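Protein kinase A regulatory subunit, putative (Trypanosoma cruzi, PDB 6HYI) probably serves as the regulatory subunit of a protein kinase A, carrying two cyclic nucleotide-binding domains that here hold inosine. Local coordinates at residues C225-G230 against P282-Y287. Sequence-based numbering, arbitrary orientation.
Sequences CEFTQG and PKYEYY. With NOS (inosine), chain C.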
ATOM      1  N   CYS A 225      22.655   6.522  13.390  1.00 16.88           N
ATOM      2  CA  CYS A 225      22.008   5.699  14.409  1.00 19.87           C
ATOM      3  C   CYS A 225      21.924   4.281  13.871  1.00 20.66           C
ATOM      4  O   CYS A 225      22.376   3.988  12.762  1.00 19.82           O
ATOM      5  CB  CYS A 225      20.605   6.206  14.734  1.00 18.88           C
ATOM      6  SG  CYS A 225      19.471   6.052  13.340  1.00 22.38           S
ATOM      7  N   GLU A 226      21.351   3.398  14.680  1.00 17.00           N
ATOM      8  CA  GLU A 226      21.000   2.051  14.262  1.00 17.56           C
ATOM      9  C   GLU A 226      19.499   1.859  14.392  1.00 17.74           C
ATOM     10  O   GLU A 226      18.815   2.594  15.110  1.00 21.17           O
ATOM     11  CB  GLU A 226      21.721   0.980  15.098  1.00 18.47           C
ATOM     12  CG  GLU A 226      23.221   0.961  14.862  1.00 21.93           C
ATOM     13  CD  GLU A 226      23.933  -0.144  15.615  1.00 33.81           C
ATOM     14  OE1 GLU A 226      25.144  -0.333  15.377  1.00 40.70           O
ATOM     15  OE2 GLU A 226      23.284  -0.819  16.436  1.00 32.23           O
ATOM     16  N   PHE A 227      18.994   0.863  13.668  1.00 18.28           N
ATOM     17  CA  PHE A 227      17.624   0.396  13.823  1.00 16.38           C
ATOM     18  C   PHE A 227      17.648  -1.123  13.860  1.00 18.16           C
ATOM     19  O   PHE A 227      18.597  -1.760  13.396  1.00 17.36           O
ATOM     20  CB  PHE A 227      16.731   0.856  12.662  1.00 17.49           C
ATOM     21  CG  PHE A 227      16.404   2.328  12.680  1.00 17.05           C
ATOM     22  CD1 PHE A 227      15.626   2.872  13.689  1.00 19.78           C
ATOM     23  CD2 PHE A 227      16.854   3.162  11.668  1.00 19.05           C
ATOM     24  CE1 PHE A 227      15.317   4.210  13.699  1.00 23.62           C
ATOM     25  CE2 PHE A 227      16.538   4.495  11.668  1.00 20.50           C
ATOM     26  CZ  PHE A 227      15.773   5.027  12.677  1.00 20.49           C
ATOM     27  N   THR A 228      16.601  -1.710  14.423  1.00 16.84           N
ATOM     28  CA  THR A 228      16.577  -3.164  14.537  1.00 17.80           C
ATOM     29  C   THR A 228      15.139  -3.652  14.378  1.00 17.58           C
ATOM     30  O   THR A 228      14.285  -2.940  13.843  1.00 17.03           O
ATOM     31  CB  THR A 228      17.323  -3.621  15.807  1.00 23.18           C
ATOM     32  OG1 THR A 228      17.437  -5.053  15.815  1.00 20.94           O
ATOM     33  CG2 THR A 228      16.603  -3.153  17.060  1.00 22.96           C
ATOM     34  N   GLN A 229      14.876  -4.885  14.817  1.00 17.07           N
ATOM     35  CA  GLN A 229      13.600  -5.541  14.571  1.00 18.18           C
ATOM     36  C   GLN A 229      12.438  -4.646  14.967  1.00 16.91           C
ATOM     37  O   GLN A 229      12.405  -4.097  16.074  1.00 19.91           O
ATOM     38  CB  GLN A 229      13.560  -6.820  15.402  1.00 23.18           C
ATOM     39  CG  GLN A 229      12.276  -7.594  15.307  1.00 23.55           C
ATOM     40  CD  GLN A 229      12.365  -8.896  16.074  1.00 35.24           C
ATOM     41  OE1 GLN A 229      13.446  -9.472  16.207  1.00 46.13           O
ATOM     42  NE2 GLN A 229      11.234  -9.363  16.592  1.00 38.39           N
ATOM     43  N   GLY A 230      11.465  -4.528  14.061  1.00 15.98           N
ATOM     44  CA  GLY A 230      10.287  -3.721  14.270  1.00 17.12           C
ATOM     45  C   GLY A 230      10.411  -2.286  13.814  1.00 16.01           C
ATOM     46  O   GLY A 230       9.387  -1.600  13.690  1.00 18.51           O
ATOM     47  N   PRO A 282      15.223  12.201  19.068  1.00 63.38           N
ATOM     48  CA  PRO A 282      16.628  12.610  18.950  1.00 57.76           C
ATOM     49  C   PRO A 282      17.356  11.872  17.851  1.00 42.91           C
ATOM     50  O   PRO A 282      18.368  12.376  17.353  1.00 35.80           O
ATOM     51  CB  PRO A 282      17.211  12.280  20.332  1.00 62.47           C
ATOM     52  CG  PRO A 282      16.306  11.215  20.878  1.00 65.10           C
ATOM     53  CD  PRO A 282      14.937  11.560  20.363  1.00 65.52           C
ATOM     54  N   LYS A 283      16.865  10.698  17.446  1.00 30.67           N
ATOM     55  CA  LYS A 283      17.543   9.940  16.406  1.00 32.01           C
ATOM     56  C   LYS A 283      17.477  10.632  15.058  1.00 20.08           C
ATOM     57  O   LYS A 283      18.220  10.241  14.159  1.00 26.51           O
ATOM     58  CB  LYS A 283      16.950   8.534  16.265  1.00 36.50           C
ATOM     59  CG  LYS A 283      17.163   7.626  17.452  1.00 43.12           C
ATOM     60  CD  LYS A 283      16.512   6.267  17.222  1.00 29.93           C
ATOM     61  CE  LYS A 283      17.446   5.302  16.510  1.00 29.63           C
ATOM     62  NZ  LYS A 283      17.075   3.885  16.831  1.00 30.28           N
ATOM     63  N   TYR A 284      16.602  11.629  14.902  1.00 24.48           N
ATOM     64  CA  TYR A 284      16.401  12.313  13.628  1.00 20.15           C
ATOM     65  C   TYR A 284      16.963  13.735  13.617  1.00 19.67           C
ATOM     66  O   TYR A 284      16.628  14.518  12.725  1.00 23.31           O
ATOM     67  CB  TYR A 284      14.930  12.269  13.204  1.00 22.28           C
ATOM     68  CG  TYR A 284      14.458  10.864  12.904  1.00 25.01           C
ATOM     69  CD1 TYR A 284      14.065  10.011  13.927  1.00 31.06           C
ATOM     70  CD2 TYR A 284      14.445  10.377  11.605  1.00 20.54           C
ATOM     71  CE1 TYR A 284      13.642   8.721  13.659  1.00 28.73           C
ATOM     72  CE2 TYR A 284      14.016   9.087  11.322  1.00 20.39           C
ATOM     73  CZ  TYR A 284      13.624   8.261  12.360  1.00 24.97           C
ATOM     74  OH  TYR A 284      13.195   6.972  12.112  1.00 24.22           O
ATOM     75  N   GLU A 285      17.814  14.073  14.590  1.00 23.25           N
ATOM     76  CA  GLU A 285      18.500  15.367  14.569  1.00 24.82           C
ATOM     77  C   GLU A 285      19.243  15.575  13.254  1.00 22.48           C
ATOM     78  O   GLU A 285      19.203  16.667  12.671  1.00 20.70           O
ATOM     79  CB  GLU A 285      19.485  15.458  15.736  1.00 29.52           C
ATOM     80  CG  GLU A 285      18.846  15.470  17.115  1.00 48.37           C
ATOM     81  CD  GLU A 285      19.878  15.533  18.230  1.00 61.55           C
ATOM     82  OE1 GLU A 285      21.064  15.792  17.932  1.00 61.39           O
ATOM     83  OE2 GLU A 285      19.504  15.318  19.403  1.00 66.77           O
ATOM     84  N   TYR A 286      19.941  14.541  12.783  1.00 21.93           N
ATOM     85  CA  TYR A 286      20.657  14.640  11.517  1.00 18.42           C
ATOM     86  C   TYR A 286      19.716  15.048  10.397  1.00 17.91           C
ATOM     87  O   TYR A 286      19.983  15.997   9.647  1.00 18.22           O
ATOM     88  CB  TYR A 286      21.348  13.307  11.199  1.00 17.79           C
ATOM     89  CG  TYR A 286      21.742  13.169   9.742  1.00 18.03           C
ATOM     90  CD1 TYR A 286      22.927  13.720   9.272  1.00 18.23           C
ATOM     91  CD2 TYR A 286      20.930  12.495   8.835  1.00 16.25           C
ATOM     92  CE1 TYR A 286      23.288  13.621   7.948  1.00 17.89           C
ATOM     93  CE2 TYR A 286      21.291  12.384   7.501  1.00 15.35           C
ATOM     94  CZ  TYR A 286      22.472  12.950   7.066  1.00 16.71           C
ATOM     95  OH  TYR A 286      22.838  12.856   5.741  1.00 17.41           O
ATOM     96  N   TYR A 287      18.579  14.357  10.291  1.00 16.69           N
ATOM     97  CA  TYR A 287      17.625  14.643   9.225  1.00 14.95           C
ATOM     98  C   TYR A 287      17.053  16.048   9.341  1.00 17.92           C
ATOM     99  O   TYR A 287      16.882  16.743   8.333  1.00 17.81           O
ATOM    100  CB  TYR A 287      16.494  13.627   9.302  1.00 15.72           C
ATOM    101  CG  TYR A 287      15.420  13.819   8.274  1.00 18.07           C
ATOM    102  CD1 TYR A 287      15.714  13.743   6.920  1.00 17.99           C
ATOM    103  CD2 TYR A 287      14.092  14.038   8.651  1.00 19.07           C
ATOM    104  CE1 TYR A 287      14.728  13.887   5.972  1.00 18.57           C
ATOM    105  CE2 TYR A 287      13.096  14.173   7.711  1.00 20.07           C
ATOM    106  CZ  TYR A 287      13.416  14.102   6.372  1.00 16.18           C
ATOM    107  OH  TYR A 287      12.423  14.218   5.437  1.00 18.98           O
TER
HETATM  108  N9  NOS C 602      17.374   8.321   8.036  1.00 14.89           N
HETATM  109  C4  NOS C 602      17.400   8.474   9.277  1.00 16.23           C
HETATM  110  N3  NOS C 602      17.111   7.722  10.327  1.00 17.39           N
HETATM  111  C2  NOS C 602      17.295   8.225  11.572  1.00 20.70           C
HETATM  112  N1  NOS C 602      17.758   9.487  11.770  1.00 18.57           N
HETATM  113  C6  NOS C 602      18.042  10.271  10.753  1.00 17.83           C
HETATM  114  O6  NOS C 602      18.435  11.388  10.991  1.00 18.75           O
HETATM  115  C5  NOS C 602      17.875   9.766   9.486  1.00 18.05           C
HETATM  116  N7  NOS C 602      18.090  10.290   8.169  1.00 17.31           N
HETATM  117  C8  NOS C 602      17.724   9.291   7.324  1.00 17.96           C
HETATM  118  C5' NOS C 602      17.161   7.268   3.851  1.00 16.67           C
HETATM  119  O5' NOS C 602      17.348   8.669   3.947  1.00 17.25           O
HETATM  120  C4' NOS C 602      16.552   6.712   5.110  1.00 15.73           C
HETATM  121  O4' NOS C 602      17.519   6.770   6.205  1.00 16.76           O
HETATM  122  C1' NOS C 602      16.862   7.129   7.369  1.00 18.23           C
HETATM  123  C2' NOS C 602      15.383   7.095   7.119  1.00 14.24           C
HETATM  124  O2' NOS C 602      14.862   5.779   7.288  1.00 16.04           O
HETATM  125  C3' NOS C 602      15.356   7.478   5.655  1.00 14.57           C
HETATM  126  O3' NOS C 602      14.138   7.165   5.012  1.00 14.40           O
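Lys-283 and Tyr-284 meet Cys-225 and Phe-227 in a ligand-bridged lid contact, where the C-terminal helix 285-293 and its lead-in reach the edge strand 221-227 of the second cyclic nucleotide-binding domain. One hydrogen bond ties the two segments directly: Lys-283 NZ lies 2.8 Å from Glu-226 O, almost in line with the carbonyl. To get there the lysine bends at its third torsion (chi3 88°), which carries CE past the Cys-225 CB at 3.7 Å and slides the chain alongside the Phe-227 ring. The carboxylate of Glu-226 turns elsewhere, to a salt bridge with Lys-223. Phe-227 and Tyr-284 cross at about a right angle, and the Phe-227 CZ sits 3.3 Å from the Tyr-284 OH.

The inosine base touches Cys-225, Phe-227 and Tyr-284 alike. Tyr-284 lays one ring face against it, the two planes nearly parallel, its CE2 3.4 Å from the inosine C2, with that carbon displaced toward the ring's rim; the Cys-225 SG approaches the same C2 at 3.5 Å. Phe-227 instead meets the purine edge-on, N3 lying in the plane of its ring. The backbone reads the other edge of the base: inosine N1 donates a straight bond (173°) to Lys-283 O, modelled at an unusually short 2.5 Å, so its exact length is doubtful, and Tyr-287 N, in the first turn of the helix, gives a more bent one to O6 (137°). Beside O6, the rings of Tyr-286 and Tyr-287 are held through their hydroxyls, the former to Val-245 O and Arg-215 N, the latter to His-242 and Asn-240.

Such pairing would fit a 6-oxopurine, with a donor N1 beside an acceptor O6, better than adenine at these two atoms, and may contribute to a preference.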